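Side-chain contacts in N-hydroxyarylamine O-acetyltransferase (PDB 4DMO), which is an active arylamine N-acetyltransferase, probably transferring acetyl groups to arylamines and N-hydroxyarylamines: residues A135-L140 / Y163-R168; T113-H118 / Y122-G127; E25-I30 / Y80-S85. All coordinates share one frame; numbering follows the deposited sequence.

From the N terminus, the three contacts follow one another in series, so none nests within or crosses another. Contact 3 opens at 25-30 and closes at 80-85, bringing helix 27-37 against the end of helix 71-84 and looping out 49 residues, mostly helical. Contact 2 closes a very short loop, the hairpin of strands 103-117 and 120-124. Contact 1 then runs from 135-140 to 163-168, a largely strand-forming excursion that joins two non-neighbouring strands of the sheet to which the hairpin also belongs. Pro136 reaches both Leu27 and Ile124, and Leu115 packs on Leu27, so helices and sheet share one continuous core.

Contact 1: A135-L140 / Y163-R168; sequences APVPFL and YILEMR
Phe139 and Tyr163 meet as a T-shaped aromatic pair, a compact example of how two segments that share no backbone bonds can still be held together by their side chains. Phe139 presents the CD2-CE2 edge of its ring to a face of Tyr163. The planes stand at 68° and the centroids lie 5.1 Å apart. Phe139 CE2 sits 3.8 Å above the plane of the Tyr163 ring, over its centre, and the closest approach is 3.6 Å from Phe139 CD2 to Tyr163 CE1. A chi1 of -77° places CG of Tyr163 anti to its carbonyl carbon, and a chi2 of -94° turns the ring broadside to the incoming phenyl edge.

This is the tight part of the contact, although both rings are partly exposed. The looser part is the buried one: Val137 CG1 and Leu165 CD1 are separated by 4.4 Å, little more than a touch between methyl groups. Ile153 of strand 149-158 packs against both Val137 and Phe139, while Ile190 touches both aromatic rings, so neighbouring side chains share in the packing here.

CA atoms lie 9.0 Å apart for Val137 and Leu165 and 9.1 Å for Phe139 and Tyr163, and each strand pairs with other partners: Val137 with Leu123, Leu165 with Gly185. Strands 137-138 and 163-168 are separated by four others in the order of the antiparallel sheet, and their meeting shows how strongly that sheet curls, consistent with the beta-barrel domain of arylamine N-acetyltransferases. The contact is purely apolar and aromatic; with neither a hydrogen bond nor a charge across it, its cohesion probably comes from dispersion, from the exclusion of water, and from the weakly positive phenyl edge lying against the electron-rich phenol face.

Contact 2: T113-H118 / Y122-G127; sequences TVLTHH and YLIEVG
The ring of Tyr122 meets the neighbouring strand with its edge: Leu115 O lies in its plane beside CD1, at 3.8 Å, and His117 O also lies near that plane, while CB of His117 is 4.1 Å from Tyr122 CE1. Phe24, from outside the hairpin, stacks with the imidazole of His117 and meets the phenol ring obliquely. At the strand end His117 and the following His118 overlap, NE2 of His117 lying 3.2 Å above the plane of the His118 ring, over its centre.

These rings sit at the turn end of an antiparallel beta hairpin, whose bonding weakens away from the turn. Leu115 and Tyr122 form a hydrogen-bonded pair, the bond from Leu115 N to Tyr122 O being nearly straight (172° at the hydrogen). Thr113 and Ile124 form the next such pair, but here only Ile124 N to Thr113 O is short, at 2.7 Å; the return bond to Ile124 O is weak. A water makes good the difference, accepting from Thr113 OG1 and donating to Ile124 O at 2.8 Å.

Just past the strand, Glu125 OE2 takes the N-H of Gly127 on its anti lone pair and also binds Asn75, while OE1 receives His110 NE2, consistent with the Glu and His of this enzyme's Cys-His-Glu catalytic triad. On the sheet face of Leu115 and Tyr122, the leucine CB leans diagonally to Ile124 CG1, 3.6 Å away, a position CG1 reaches by standing anti to the isoleucine's carbonyl carbon (chi1 -51°). On the reverse face, the non-hydrogen-bonded pair Val114 and Leu123 touches more lightly, CG1 to CD1 at 4.3 Å.

Contact 3: E25-I30 / Y80-S85; sequences EDLSNI and YFLKDS
Leu27 and Leu82 cross at a slant, their CD2 methyls meeting at 3.6 Å, whereas Ile30 and Phe81 reach for each other from opposite directions. The pairs thus illustrate two ways of filling the space between segments whose nearest CA atoms, those of Leu27 and Leu82, remain 9.0 Å apart. Leu27 and Ile30, one helical turn apart, bring a methyl each; Ile30 CD1 comes obliquely to the phenyl ring, 3.9 Å from Phe81 CE2.

The ring is carried out toward the isoleucine because CG of Phe81 is anti to its backbone nitrogen (chi1 171°). Ser85 OG lies above one face of the same ring, toward the rim, and donates to Phe81 O at 2.8 Å. That carbonyl also accepts the backbone N-H of Ser85, the two donors arriving from opposite faces of its plane, so the hydroxyl and the backbone N-H together grip one carbonyl oxygen where the helix ends. Phe10 stacks on the phenyl ring and Phe11 meets it edge-to-face, both from helix 5-14.

All four residues that touch are buried, and this meeting of aliphatic and aromatic side chains between helices is consistent with the N-terminal helical bundle of the arylamine N-acetyltransferase fold.

Contact 1: A135-L140 / Y163-R168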
loop_
_atom_site.group_PDB
_atom_site.type_symbol
_atom_site.label_atom_id
_atom_site.label_comp_id
_atom_site.label_asym_id
_atom_site.label_seq_id
_atom_site.Cartn_x
_atom_site.Cartn_y
_atom_site.Cartn_z
ATOM N N ALA A 135 4.613 9.236 -4.563
ATOM C CA ALA A 135 4.825 10.549 -3.984
ATOM C C ALA A 135 3.535 10.987 -3.303
ATOM O O ALA A 135 2.479 10.411 -3.556
ATOM C CB ALA A 135 5.236 11.537 -5.070
ATOM N N PRO A 136 3.612 11.986 -2.416
ATOM C CA PRO A 136 2.394 12.562 -1.841
ATOM C C PRO A 136 1.435 13.111 -2.910
ATOM O O PRO A 136 1.853 13.658 -3.921
ATOM C CB PRO A 136 2.929 13.709 -0.960
ATOM C CG PRO A 136 4.312 13.331 -0.653
ATOM C CD PRO A 136 4.818 12.657 -1.901
ATOM N N VAL A 137 0.143 12.921 -2.689
ATOM C CA VAL A 137 -0.854 13.448 -3.592
ATOM C C VAL A 137 -1.538 14.624 -2.894
ATOM O O VAL A 137 -2.211 14.458 -1.860
ATOM C CB VAL A 137 -1.917 12.384 -3.978
ATOM C CG1 VAL A 137 -2.892 12.984 -5.026
ATOM C CG2 VAL A 137 -1.248 11.114 -4.500
ATOM N N PRO A 138 -1.360 15.822 -3.449
ATOM C CA PRO A 138 -1.943 17.010 -2.828
ATOM C C PRO A 138 -3.452 17.045 -2.993
ATOM O O PRO A 138 -3.988 16.818 -4.076
ATOM C CB PRO A 138 -1.296 18.156 -3.595
ATOM C CG PRO A 138 -1.030 17.577 -4.970
ATOM C CD PRO A 138 -0.691 16.119 -4.730
ATOM N N PHE A 139 -4.128 17.334 -1.899
ATOM C CA PHE A 139 -5.559 17.517 -1.918
ATOM C C PHE A 139 -5.978 18.707 -2.808
ATOM O O PHE A 139 -7.127 18.768 -3.247
ATOM C CB PHE A 139 -6.076 17.726 -0.495
ATOM C CG PHE A 139 -6.398 16.445 0.236
ATOM C CD1 PHE A 139 -5.399 15.550 0.572
ATOM C CD2 PHE A 139 -7.710 16.152 0.600
ATOM C CE1 PHE A 139 -5.695 14.380 1.261
ATOM C CE2 PHE A 139 -8.029 14.972 1.281
ATOM C CZ PHE A 139 -7.012 14.093 1.623
ATOM N N LEU A 140 -5.053 19.637 -3.066
ATOM C CA LEU A 140 -5.331 20.800 -3.927
ATOM C C LEU A 140 -5.710 20.404 -5.347
ATOM O O LEU A 140 -6.257 21.213 -6.090
ATOM C CB LEU A 140 -4.164 21.794 -3.948
ATOM C CG LEU A 140 -4.161 22.784 -2.779
ATOM C CD1 LEU A 140 -3.133 23.870 -3.001
ATOM C CD2 LEU A 140 -5.536 23.397 -2.518
ATOM N N TYR A 163 -14.233 12.211 -0.278
ATOM C CA TYR A 163 -13.149 12.503 -1.225
ATOM C C TYR A 163 -12.893 11.270 -2.075
ATOM O O TYR A 163 -13.385 10.180 -1.795
ATOM C CB TYR A 163 -11.856 12.883 -0.512
ATOM C CG TYR A 163 -11.816 14.292 0.033
ATOM C CD1 TYR A 163 -11.258 15.316 -0.719
ATOM C CD2 TYR A 163 -12.308 14.597 1.292
ATOM C CE1 TYR A 163 -11.202 16.593 -0.246
ATOM C CE2 TYR A 163 -12.250 15.880 1.787
ATOM C CZ TYR A 163 -11.688 16.882 1.005
ATOM O OH TYR A 163 -11.614 18.196 1.441
ATOM N N ILE A 164 -12.136 11.446 -3.134
ATOM C CA ILE A 164 -11.831 10.335 -4.006
ATOM C C ILE A 164 -10.410 10.446 -4.490
ATOM O O ILE A 164 -9.861 11.551 -4.623
ATOM C CB ILE A 164 -12.763 10.246 -5.244
ATOM C CG1 ILE A 164 -12.529 11.417 -6.205
ATOM C CG2 ILE A 164 -14.233 10.159 -4.824
ATOM C CD1 ILE A 164 -13.422 11.330 -7.493
ATOM N N LEU A 165 -9.825 9.275 -4.731
ATOM C CA LEU A 165 -8.562 9.169 -5.432
ATOM C C LEU A 165 -8.831 8.601 -6.801
ATOM O O LEU A 165 -9.283 7.451 -6.942
ATOM C CB LEU A 165 -7.593 8.263 -4.690
ATOM C CG LEU A 165 -6.289 8.211 -5.460
ATOM C CD1 LEU A 165 -5.564 9.524 -5.320
ATOM C CD2 LEU A 165 -5.419 7.054 -5.024
ATOM N N GLU A 166 -8.576 9.430 -7.806
ATOM C CA GLU A 166 -8.766 9.064 -9.182
ATOM C C GLU A 166 -7.427 8.761 -9.812
ATOM O O GLU A 166 -6.399 9.249 -9.389
ATOM C CB GLU A 166 -9.410 10.226 -9.947
ATOM C CG GLU A 166 -10.910 10.164 -10.051
ATOM C CD GLU A 166 -11.474 11.422 -10.657
ATOM O OE1 GLU A 166 -10.846 12.487 -10.471
ATOM O OE2 GLU A 166 -12.517 11.348 -11.339
ATOM N N MET A 167 -7.451 7.969 -10.857
ATOM C CA MET A 167 -6.222 7.573 -11.495
ATOM C C MET A 167 -6.413 7.175 -12.956
ATOM O O MET A 167 -7.516 6.795 -13.402
ATOM C CB MET A 167 -5.622 6.381 -10.759
ATOM C CG MET A 167 -6.409 5.080 -10.960
ATOM S SD MET A 167 -5.952 3.738 -9.827
ATOM C CE MET A 167 -7.093 2.426 -10.304
ATOM N N ARG A 168 -5.313 7.211 -13.689
ATOM C CA ARG A 168 -5.311 6.608 -15.001
ATOM C C ARG A 168 -3.947 6.030 -15.359
ATOM O O ARG A 168 -2.913 6.560 -14.925
ATOM C CB ARG A 168 -5.783 7.642 -16.015
ATOM C CG ARG A 168 -5.008 8.916 -16.006
ATOM C CD ARG A 168 -5.752 9.977 -16.833
ATOM N NE ARG A 168 -5.045 10.425 -18.035
ATOM C CZ ARG A 168 -4.158 11.411 -18.062
ATOM N NH1 ARG A 168 -3.819 12.036 -16.947
ATOM N NH2 ARG A 168 -3.588 11.756 -19.203
#

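Contact 2: T113-H118 / Y122-G127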
loop_
_atom_site.group_PDB
_atom_site.type_symbol
_atom_site.label_atom_id
_atom_site.label_comp_id
_atom_site.label_asym_id
_atom_site.label_seq_id
_atom_site.Cartn_x
_atom_site.Cartn_y
_atom_site.Cartn_z
ATOM N N THR A 113 -3.227 7.115 4.633
ATOM C CA THR A 113 -2.611 8.093 5.502
ATOM C C THR A 113 -2.747 9.496 4.924
ATOM O O THR A 113 -2.543 9.690 3.730
ATOM C CB THR A 113 -1.107 7.778 5.627
ATOM O OG1 THR A 113 -0.916 6.444 6.105
ATOM C CG2 THR A 113 -0.429 8.742 6.571
ATOM N N VAL A 114 -3.082 10.484 5.742
ATOM C CA VAL A 114 -3.034 11.868 5.268
ATOM C C VAL A 114 -2.006 12.650 6.090
ATOM O O VAL A 114 -1.834 12.432 7.304
ATOM C CB VAL A 114 -4.394 12.577 5.306
ATOM C CG1 VAL A 114 -5.404 11.837 4.425
ATOM C CG2 VAL A 114 -4.866 12.674 6.721
ATOM N N LEU A 115 -1.286 13.507 5.385
ATOM C CA LEU A 115 -0.180 14.268 5.940
ATOM C C LEU A 115 -0.421 15.778 5.739
ATOM O O LEU A 115 -0.825 16.224 4.666
ATOM C CB LEU A 115 1.134 13.864 5.265
ATOM C CG LEU A 115 2.302 14.803 5.621
ATOM C CD1 LEU A 115 2.621 14.730 7.085
ATOM C CD2 LEU A 115 3.548 14.501 4.814
ATOM N N THR A 116 -0.148 16.539 6.788
ATOM C CA THR A 116 -0.234 17.980 6.771
ATOM C C THR A 116 1.149 18.591 6.714
ATOM O O THR A 116 1.957 18.412 7.622
ATOM C CB THR A 116 -0.910 18.477 8.037
ATOM O OG1 THR A 116 -2.228 17.933 8.101
ATOM C CG2 THR A 116 -0.992 19.975 8.059
ATOM N N HIS A 117 1.405 19.334 5.649
ATOM C CA HIS A 117 2.632 20.082 5.519
ATOM C C HIS A 117 2.329 21.517 5.092
ATOM O O HIS A 117 1.598 21.741 4.125
ATOM C CB HIS A 117 3.528 19.429 4.481
ATOM C CG HIS A 117 4.828 20.141 4.273
ATOM N ND1 HIS A 117 5.792 20.229 5.256
ATOM C CD2 HIS A 117 5.333 20.783 3.193
ATOM C CE1 HIS A 117 6.831 20.903 4.794
ATOM N NE2 HIS A 117 6.579 21.246 3.543
ATOM N N HIS A 118 2.882 22.490 5.812
ATOM C CA HIS A 118 2.685 23.901 5.460
ATOM C C HIS A 118 1.196 24.184 5.278
ATOM O O HIS A 118 0.798 24.795 4.293
ATOM C CB HIS A 118 3.441 24.260 4.157
ATOM C CG HIS A 118 4.942 24.291 4.293
ATOM N ND1 HIS A 118 5.779 24.643 3.247
ATOM C CD2 HIS A 118 5.752 24.025 5.349
ATOM C CE1 HIS A 118 7.037 24.582 3.655
ATOM N NE2 HIS A 118 7.049 24.215 4.926
ATOM N N TYR A 122 -1.975 16.338 2.150
ATOM C CA TYR A 122 -1.501 15.369 1.169
ATOM C C TYR A 122 -1.940 13.985 1.581
ATOM O O TYR A 122 -1.891 13.638 2.751
ATOM C CB TYR A 122 0.028 15.404 1.044
ATOM C CG TYR A 122 0.560 16.752 0.607
ATOM C CD1 TYR A 122 0.676 17.783 1.508
ATOM C CD2 TYR A 122 0.930 16.980 -0.712
ATOM C CE1 TYR A 122 1.126 19.009 1.127
ATOM C CE2 TYR A 122 1.383 18.217 -1.116
ATOM C CZ TYR A 122 1.488 19.229 -0.184
ATOM O OH TYR A 122 1.952 20.464 -0.558
ATOM N N LEU A 123 -2.377 13.207 0.601
ATOM C CA LEU A 123 -2.647 11.789 0.783
ATOM C C LEU A 123 -1.341 11.031 0.592
ATOM O O LEU A 123 -0.695 11.137 -0.458
ATOM C CB LEU A 123 -3.646 11.324 -0.252
ATOM C CG LEU A 123 -4.076 9.866 -0.328
ATOM C CD1 LEU A 123 -4.992 9.491 0.837
ATOM C CD2 LEU A 123 -4.770 9.665 -1.653
ATOM N N ILE A 124 -0.954 10.267 1.609
ATOM C CA ILE A 124 0.196 9.373 1.501
ATOM C C ILE A 124 -0.262 7.920 1.235
ATOM O O ILE A 124 -0.811 7.249 2.117
ATOM C CB ILE A 124 1.042 9.444 2.790
ATOM C CG1 ILE A 124 1.340 10.918 3.129
ATOM C CG2 ILE A 124 2.306 8.593 2.656
ATOM C CD1 ILE A 124 2.012 11.736 1.981
ATOM N N GLU A 125 -0.031 7.450 0.015
ATOM C CA GLU A 125 -0.554 6.157 -0.413
ATOM C C GLU A 125 0.557 5.225 -0.853
ATOM O O GLU A 125 1.140 5.378 -1.934
ATOM C CB GLU A 125 -1.583 6.319 -1.545
ATOM C CG GLU A 125 -2.203 5.025 -2.020
ATOM C CD GLU A 125 -2.864 4.258 -0.886
ATOM O OE1 GLU A 125 -3.920 4.722 -0.389
ATOM O OE2 GLU A 125 -2.339 3.174 -0.522
ATOM N N VAL A 126 0.809 4.221 -0.009
ATOM C CA VAL A 126 1.841 3.225 -0.278
ATOM C C VAL A 126 1.304 1.776 -0.280
ATOM O O VAL A 126 2.087 0.822 -0.430
ATOM C CB VAL A 126 2.995 3.359 0.735
ATOM C CG1 VAL A 126 3.575 4.751 0.627
ATOM C CG2 VAL A 126 2.495 3.090 2.143
ATOM N N GLY A 127 -0.025 1.618 -0.199
ATOM C CA GLY A 127 -0.613 0.308 -0.012
ATOM C C GLY A 127 -1.662 -0.168 -0.986
ATOM O O GLY A 127 -2.250 -1.239 -0.793
HETATM O O HOH W 1 0.643 5.788 4.016
#

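Contact 3: E25-I30 / Y80-S85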
loop_
_atom_site.group_PDB
_atom_site.type_symbol
_atom_site.label_atom_id
_atom_site.label_comp_id
_atom_site.label_asym_id
_atom_site.label_seq_id
_atom_site.Cartn_x
_atom_site.Cartn_y
_atom_site.Cartn_z
ATOM N N GLU A 25 10.291 16.992 1.181
ATOM C CA GLU A 25 10.842 16.739 -0.138
ATOM C C GLU A 25 11.434 15.331 -0.238
ATOM O O GLU A 25 11.620 14.813 -1.347
ATOM C CB GLU A 25 11.868 17.838 -0.459
ATOM C CG GLU A 25 12.431 17.794 -1.858
ATOM C CD GLU A 25 12.539 19.169 -2.491
ATOM O OE1 GLU A 25 11.486 19.709 -2.895
ATOM O OE2 GLU A 25 13.663 19.708 -2.598
ATOM N N ASP A 26 11.721 14.742 0.935
ATOM C CA ASP A 26 12.238 13.371 1.078
ATOM C C ASP A 26 11.159 12.281 0.892
ATOM O O ASP A 26 11.470 11.126 0.611
ATOM C CB ASP A 26 12.831 13.157 2.477
ATOM C CG ASP A 26 14.116 13.943 2.729
ATOM O OD1 ASP A 26 14.846 14.280 1.772
ATOM O OD2 ASP A 26 14.412 14.167 3.918
ATOM N N LEU A 27 9.901 12.639 1.091
ATOM C CA LEU A 27 8.831 11.650 1.174
ATOM C C LEU A 27 8.677 10.838 -0.104
ATOM O O LEU A 27 8.562 9.601 -0.072
ATOM C CB LEU A 27 7.534 12.356 1.504
ATOM C CG LEU A 27 7.573 12.990 2.887
ATOM C CD1 LEU A 27 6.258 13.635 3.183
ATOM C CD2 LEU A 27 7.923 11.964 3.949
ATOM N N SER A 28 8.708 11.537 -1.223
ATOM C CA SER A 28 8.638 10.910 -2.525
ATOM C C SER A 28 9.689 9.812 -2.683
ATOM O O SER A 28 9.440 8.751 -3.269
ATOM C CB SER A 28 8.843 11.947 -3.612
ATOM O OG SER A 28 10.228 12.250 -3.742
ATOM N N ASN A 29 10.894 10.055 -2.207
ATOM C CA ASN A 29 11.919 9.070 -2.472
ATOM C C ASN A 29 11.827 7.942 -1.476
ATOM O O ASN A 29 12.184 6.831 -1.775
ATOM C CB ASN A 29 13.325 9.673 -2.485
ATOM C CG ASN A 29 14.357 8.708 -3.080
ATOM O OD1 ASN A 29 14.330 8.403 -4.283
ATOM N ND2 ASN A 29 15.253 8.198 -2.231
ATOM N N ILE A 30 11.324 8.224 -0.289
ATOM C CA ILE A 30 11.090 7.168 0.661
ATOM C C ILE A 30 9.975 6.253 0.143
ATOM O O ILE A 30 10.073 5.036 0.265
ATOM C CB ILE A 30 10.694 7.743 2.014
ATOM C CG1 ILE A 30 11.881 8.491 2.607
ATOM C CG2 ILE A 30 10.264 6.649 2.975
ATOM C CD1 ILE A 30 11.535 9.242 3.853
ATOM N N TYR A 80 3.214 5.267 11.008
ATOM C CA TYR A 80 4.079 5.259 12.205
ATOM C C TYR A 80 5.453 5.837 11.933
ATOM O O TYR A 80 5.961 6.630 12.731
ATOM C CB TYR A 80 4.239 3.857 12.819
ATOM C CG TYR A 80 2.946 3.304 13.378
ATOM C CD1 TYR A 80 2.280 3.930 14.416
ATOM C CD2 TYR A 80 2.373 2.175 12.824
ATOM C CE1 TYR A 80 1.103 3.426 14.885
ATOM C CE2 TYR A 80 1.215 1.674 13.279
ATOM C CZ TYR A 80 0.570 2.294 14.309
ATOM O OH TYR A 80 -0.611 1.769 14.767
ATOM N N PHE A 81 6.036 5.494 10.795
ATOM C CA PHE A 81 7.311 6.073 10.438
ATOM C C PHE A 81 7.203 7.586 10.349
ATOM O O PHE A 81 8.088 8.305 10.840
ATOM C CB PHE A 81 7.787 5.576 9.098
ATOM C CG PHE A 81 8.991 6.295 8.604
ATOM C CD1 PHE A 81 10.234 6.020 9.126
ATOM C CD2 PHE A 81 8.880 7.275 7.644
ATOM C CE1 PHE A 81 11.356 6.696 8.678
ATOM C CE2 PHE A 81 9.996 7.954 7.193
ATOM C CZ PHE A 81 11.233 7.656 7.712
ATOM N N LEU A 82 6.129 8.061 9.715
ATOM C CA LEU A 82 5.951 9.506 9.476
ATOM C C LEU A 82 5.721 10.244 10.794
ATOM O O LEU A 82 6.242 11.334 10.994
ATOM C CB LEU A 82 4.793 9.778 8.497
ATOM C CG LEU A 82 5.071 9.348 7.051
ATOM C CD1 LEU A 82 3.868 9.572 6.154
ATOM C CD2 LEU A 82 6.268 10.086 6.483
ATOM N N LYS A 83 4.963 9.622 11.692
ATOM C CA LYS A 83 4.686 10.162 13.019
ATOM C C LYS A 83 5.964 10.333 13.849
ATOM O O LYS A 83 6.186 11.401 14.419
ATOM C CB LYS A 83 3.715 9.224 13.733
ATOM C CG LYS A 83 2.875 9.814 14.842
ATOM C CD LYS A 83 1.737 8.840 15.104
ATOM C CE LYS A 83 1.094 8.978 16.479
ATOM N NZ LYS A 83 0.672 7.611 17.003
ATOM N N ASP A 84 6.789 9.278 13.940
ATOM C CA ASP A 84 8.076 9.366 14.651
ATOM C C ASP A 84 9.019 10.382 14.018
ATOM O O ASP A 84 9.886 10.936 14.688
ATOM C CB ASP A 84 8.788 8.027 14.701
ATOM C CG ASP A 84 8.135 7.068 15.633
ATOM O OD1 ASP A 84 7.168 7.471 16.311
ATOM O OD2 ASP A 84 8.576 5.904 15.673
ATOM N N SER A 85 8.853 10.608 12.722
ATOM C CA SER A 85 9.666 11.584 11.999
ATOM C C SER A 85 9.151 13.009 12.183
ATOM O O SER A 85 9.594 13.919 11.490
ATOM C CB SER A 85 9.721 11.253 10.505
ATOM O OG SER A 85 10.288 9.974 10.285
#